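Macrodomain protein (Streptomyces coelicolor, PDB 5E3B) probably removes ADP-ribose from modified targets by hydrolysis, perhaps from ADP-ribosylated thymidine in DNA, and restrains antibiotic production in its host. Local coordinates at residues A80-Q92 / V97-K109. Numbering follows the deposited sequence. Where two conformers were deposited one is given.
Sequences ANDFGLGAVQFVQ and VWVANMIGQHGMK
Gln92 lies across the indole of Trp98, its amide plane turned only 15° from the ring. CB sits over the five-membered ring in a CH-pi contact, 3.8 Å from the centroid, and CD reaches Trp98 CZ2 at 3.4 Å; with CG anti to the backbone N (chi1 -169°) and the chain extended, the amide is carried on to the six-membered ring. A water in the indole plane accepts from Trp98 NE1 and donates to Phe90 O, tying both strands together. On the same face, Ala100 CB packs 3.8 Å from Phe90 CE1, and Val88 CG1 sits over the rim of one face of that phenyl ring.

On the other face, Gln89 and Asn101 run side by side, their amides 67° apart. Asn101 ND2 donates to Gln89 OE1 (3.0 Å) and also to Pro67 O, while OD1 accepts from His44, so this buried amide is fixed at both ends. Past the Val88-Met102 pair, Ile103 CD1 meets Phe83 CE2 at 3.6 Å, and the type II turn at Gly84-Ala87 sends Gly86 N to Ile103 O (2.8 Å).

The antiparallel hairpin closes one side of the macrodomain sheet, with 88-94 as the edge strand and 97-105 pairing onward with strand 40-47; helix 119-136 packs against Val88 and Met102, and helix 66-76 against Val91 and Ile103.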
# COMPACT_ATOMS: atom_id res chain seq x y z
N ALA A 80 -17.36 -13.65 5.03
CA ALA A 80 -18.22 -13.44 3.91
C ALA A 80 -17.58 -12.72 2.79
O ALA A 80 -18.31 -12.33 1.88
CB ALA A 80 -19.45 -12.69 4.34
N ASN A 81 -16.26 -12.51 2.82
CA ASN A 81 -15.61 -11.73 1.81
C ASN A 81 -14.19 -12.22 1.38
O ASN A 81 -13.82 -13.34 1.77
CB ASN A 81 -15.66 -10.21 2.23
CG ASN A 81 -14.64 -9.84 3.33
OD1 ASN A 81 -13.64 -10.46 3.46
ND2 ASN A 81 -14.96 -8.83 4.10
N ASP A 82 -13.42 -11.44 0.56
CA ASP A 82 -12.00 -11.72 0.04
C ASP A 82 -10.79 -11.44 0.96
O ASP A 82 -9.60 -11.68 0.60
CB ASP A 82 -11.73 -11.17 -1.42
CG ASP A 82 -10.85 -9.82 -1.52
OD1 ASP A 82 -11.00 -8.90 -0.69
OD2 ASP A 82 -10.06 -9.65 -2.53
N PHE A 83 -11.07 -10.96 2.18
CA PHE A 83 -9.96 -10.64 3.07
C PHE A 83 -9.02 -11.81 3.25
O PHE A 83 -9.48 -12.92 3.58
CB PHE A 83 -10.50 -10.20 4.45
CG PHE A 83 -9.42 -9.75 5.38
CD1 PHE A 83 -8.76 -10.68 6.18
CD2 PHE A 83 -9.08 -8.42 5.49
CE1 PHE A 83 -7.77 -10.27 7.06
CE2 PHE A 83 -8.08 -7.99 6.33
CZ PHE A 83 -7.40 -8.91 7.11
N GLY A 84 -7.74 -11.56 3.06
CA GLY A 84 -6.69 -12.55 3.17
C GLY A 84 -5.41 -12.08 2.59
O GLY A 84 -5.35 -11.06 1.89
N LEU A 85 -4.37 -12.85 2.81
CA LEU A 85 -3.02 -12.54 2.28
C LEU A 85 -3.01 -12.37 0.79
O LEU A 85 -3.62 -13.22 0.08
CB LEU A 85 -1.97 -13.57 2.73
CG LEU A 85 -1.55 -13.47 4.23
CD1 LEU A 85 -0.81 -14.74 4.66
CD2 LEU A 85 -0.68 -12.28 4.53
N GLY A 86 -2.40 -11.28 0.35
CA GLY A 86 -2.37 -10.89 -1.10
C GLY A 86 -3.54 -10.07 -1.64
O GLY A 86 -3.44 -9.47 -2.69
N ALA A 87 -4.63 -9.94 -0.88
CA ALA A 87 -5.76 -9.13 -1.28
C ALA A 87 -5.48 -7.65 -0.97
O ALA A 87 -4.63 -7.32 -0.17
CB ALA A 87 -7.05 -9.57 -0.62
N VAL A 88 -6.20 -6.83 -1.72
CA VAL A 88 -6.05 -5.40 -1.63
C VAL A 88 -7.43 -4.76 -1.67
O VAL A 88 -8.29 -5.15 -2.46
CB VAL A 88 -5.21 -4.82 -2.76
CG1 VAL A 88 -5.04 -3.31 -2.54
CG2 VAL A 88 -3.90 -5.48 -2.84
N GLN A 89 -7.64 -3.74 -0.81
CA GLN A 89 -8.89 -2.97 -0.73
C GLN A 89 -8.55 -1.57 -1.11
O GLN A 89 -7.56 -1.04 -0.59
CB GLN A 89 -9.38 -3.00 0.71
CG GLN A 89 -10.43 -2.03 1.12
CD GLN A 89 -10.82 -2.12 2.55
OE1 GLN A 89 -10.01 -1.90 3.45
NE2 GLN A 89 -12.06 -2.48 2.78
N PHE A 90 -9.30 -0.94 -2.02
CA PHE A 90 -9.01 0.38 -2.52
C PHE A 90 -10.10 1.29 -1.91
O PHE A 90 -11.32 1.02 -2.01
CB PHE A 90 -9.04 0.46 -4.08
CG PHE A 90 -8.04 -0.47 -4.68
CD1 PHE A 90 -6.71 -0.10 -4.82
CD2 PHE A 90 -8.42 -1.71 -5.12
CE1 PHE A 90 -5.77 -0.99 -5.29
CE2 PHE A 90 -7.49 -2.59 -5.69
CZ PHE A 90 -6.18 -2.18 -5.83
N VAL A 91 -9.67 2.37 -1.26
CA VAL A 91 -10.50 3.23 -0.51
C VAL A 91 -10.35 4.67 -0.99
O VAL A 91 -9.26 5.25 -0.90
CB VAL A 91 -10.19 3.21 1.05
CG1 VAL A 91 -11.18 4.11 1.79
CG2 VAL A 91 -10.20 1.78 1.58
N GLN A 92 -11.40 5.28 -1.55
CA GLN A 92 -11.34 6.62 -2.11
C GLN A 92 -11.39 7.61 -0.95
O GLN A 92 -12.26 7.55 -0.09
CB GLN A 92 -12.44 6.88 -3.17
CG GLN A 92 -12.16 8.17 -3.91
CD GLN A 92 -13.17 8.45 -5.03
OE1 GLN A 92 -14.14 7.66 -5.19
NE2 GLN A 92 -12.97 9.55 -5.76
N VAL A 97 -7.75 10.78 -5.12
CA VAL A 97 -6.78 10.08 -4.27
C VAL A 97 -7.46 8.78 -3.70
O VAL A 97 -8.61 8.84 -3.13
CB VAL A 97 -6.18 10.93 -3.13
CG1 VAL A 97 -5.18 10.10 -2.33
CG2 VAL A 97 -5.53 12.24 -3.68
N TRP A 98 -6.73 7.66 -3.74
CA TRP A 98 -7.13 6.40 -3.22
C TRP A 98 -6.01 5.88 -2.29
O TRP A 98 -4.87 6.19 -2.50
CB TRP A 98 -7.29 5.35 -4.32
CG TRP A 98 -8.70 5.25 -4.92
CD1 TRP A 98 -9.67 4.36 -4.56
CD2 TRP A 98 -9.27 6.07 -5.87
NE1 TRP A 98 -10.81 4.55 -5.24
CE2 TRP A 98 -10.59 5.60 -6.08
CE3 TRP A 98 -8.80 7.13 -6.61
CZ2 TRP A 98 -11.48 6.18 -7.00
CZ3 TRP A 98 -9.64 7.72 -7.47
CH2 TRP A 98 -11.00 7.24 -7.67
N VAL A 99 -6.43 5.19 -1.27
CA VAL A 99 -5.52 4.36 -0.41
C VAL A 99 -5.75 2.89 -0.71
O VAL A 99 -6.91 2.40 -0.67
CB VAL A 99 -5.74 4.68 1.07
CG1 VAL A 99 -4.90 3.81 1.96
CG2 VAL A 99 -5.43 6.16 1.30
N ALA A 100 -4.65 2.14 -0.90
CA ALA A 100 -4.70 0.73 -1.16
C ALA A 100 -4.17 0.03 0.08
O ALA A 100 -2.98 0.09 0.40
CB ALA A 100 -3.80 0.33 -2.38
N ASN A 101 -5.08 -0.58 0.82
CA ASN A 101 -4.74 -1.36 1.97
C ASN A 101 -4.40 -2.80 1.50
O ASN A 101 -5.28 -3.56 1.08
CB ASN A 101 -5.90 -1.46 2.96
CG ASN A 101 -6.36 -0.15 3.59
OD1 ASN A 101 -5.65 0.82 3.75
ND2 ASN A 101 -7.67 -0.14 3.91
N MET A 102 -3.11 -3.11 1.47
CA MET A 102 -2.57 -4.38 0.94
C MET A 102 -2.39 -5.35 2.12
O MET A 102 -1.64 -5.02 3.03
CB MET A 102 -1.23 -4.21 0.30
CG MET A 102 -1.24 -3.24 -0.87
SD MET A 102 0.33 -3.18 -1.81
CE MET A 102 1.35 -2.40 -0.64
N ILE A 103 -2.94 -6.54 2.02
CA ILE A 103 -2.72 -7.51 3.12
C ILE A 103 -1.44 -8.25 2.79
O ILE A 103 -1.46 -9.25 2.00
CB ILE A 103 -3.93 -8.45 3.28
CG1 ILE A 103 -5.26 -7.72 3.48
CG2 ILE A 103 -3.63 -9.37 4.47
CD1 ILE A 103 -5.26 -6.64 4.56
N GLY A 104 -0.35 -7.76 3.36
CA GLY A 104 0.95 -8.25 2.97
C GLY A 104 1.74 -8.83 4.06
O GLY A 104 2.78 -9.47 3.76
N GLN A 105 1.33 -8.63 5.31
CA GLN A 105 2.12 -9.00 6.49
C GLN A 105 1.33 -10.06 7.25
O GLN A 105 0.14 -9.91 7.53
CB GLN A 105 2.37 -7.77 7.36
CG GLN A 105 2.94 -8.11 8.69
CD GLN A 105 2.98 -6.91 9.55
OE1 GLN A 105 2.69 -5.80 9.09
NE2 GLN A 105 3.20 -7.11 10.83
N HIS A 106 1.99 -11.17 7.50
CA HIS A 106 1.38 -12.27 8.23
C HIS A 106 1.66 -12.15 9.73
O HIS A 106 2.81 -12.15 10.14
CB HIS A 106 1.90 -13.64 7.75
CG HIS A 106 1.32 -14.78 8.52
ND1 HIS A 106 -0.03 -15.01 8.61
CD2 HIS A 106 1.93 -15.81 9.17
CE1 HIS A 106 -0.25 -16.10 9.32
NE2 HIS A 106 0.92 -16.59 9.69
N GLY A 107 0.60 -12.06 10.53
CA GLY A 107 0.77 -11.73 11.97
C GLY A 107 1.24 -10.31 12.28
O GLY A 107 1.26 -9.46 11.37
N MET A 108 1.57 -10.04 13.56
CA MET A 108 2.11 -8.74 14.03
C MET A 108 3.41 -8.96 14.80
O MET A 108 3.66 -10.12 15.15
CB MET A 108 1.08 -8.05 14.94
CG MET A 108 -0.18 -7.56 14.18
SD MET A 108 -1.32 -6.63 15.26
CE MET A 108 -1.64 -7.98 16.40
N LYS A 109 4.19 -7.90 15.06
CA LYS A 109 5.49 -7.96 15.86
C LYS A 109 5.52 -8.93 17.05
O LYS A 109 4.80 -8.74 18.05
CB LYS A 109 5.89 -6.58 16.40
O HOH W 1 -12.88 2.64 -4.34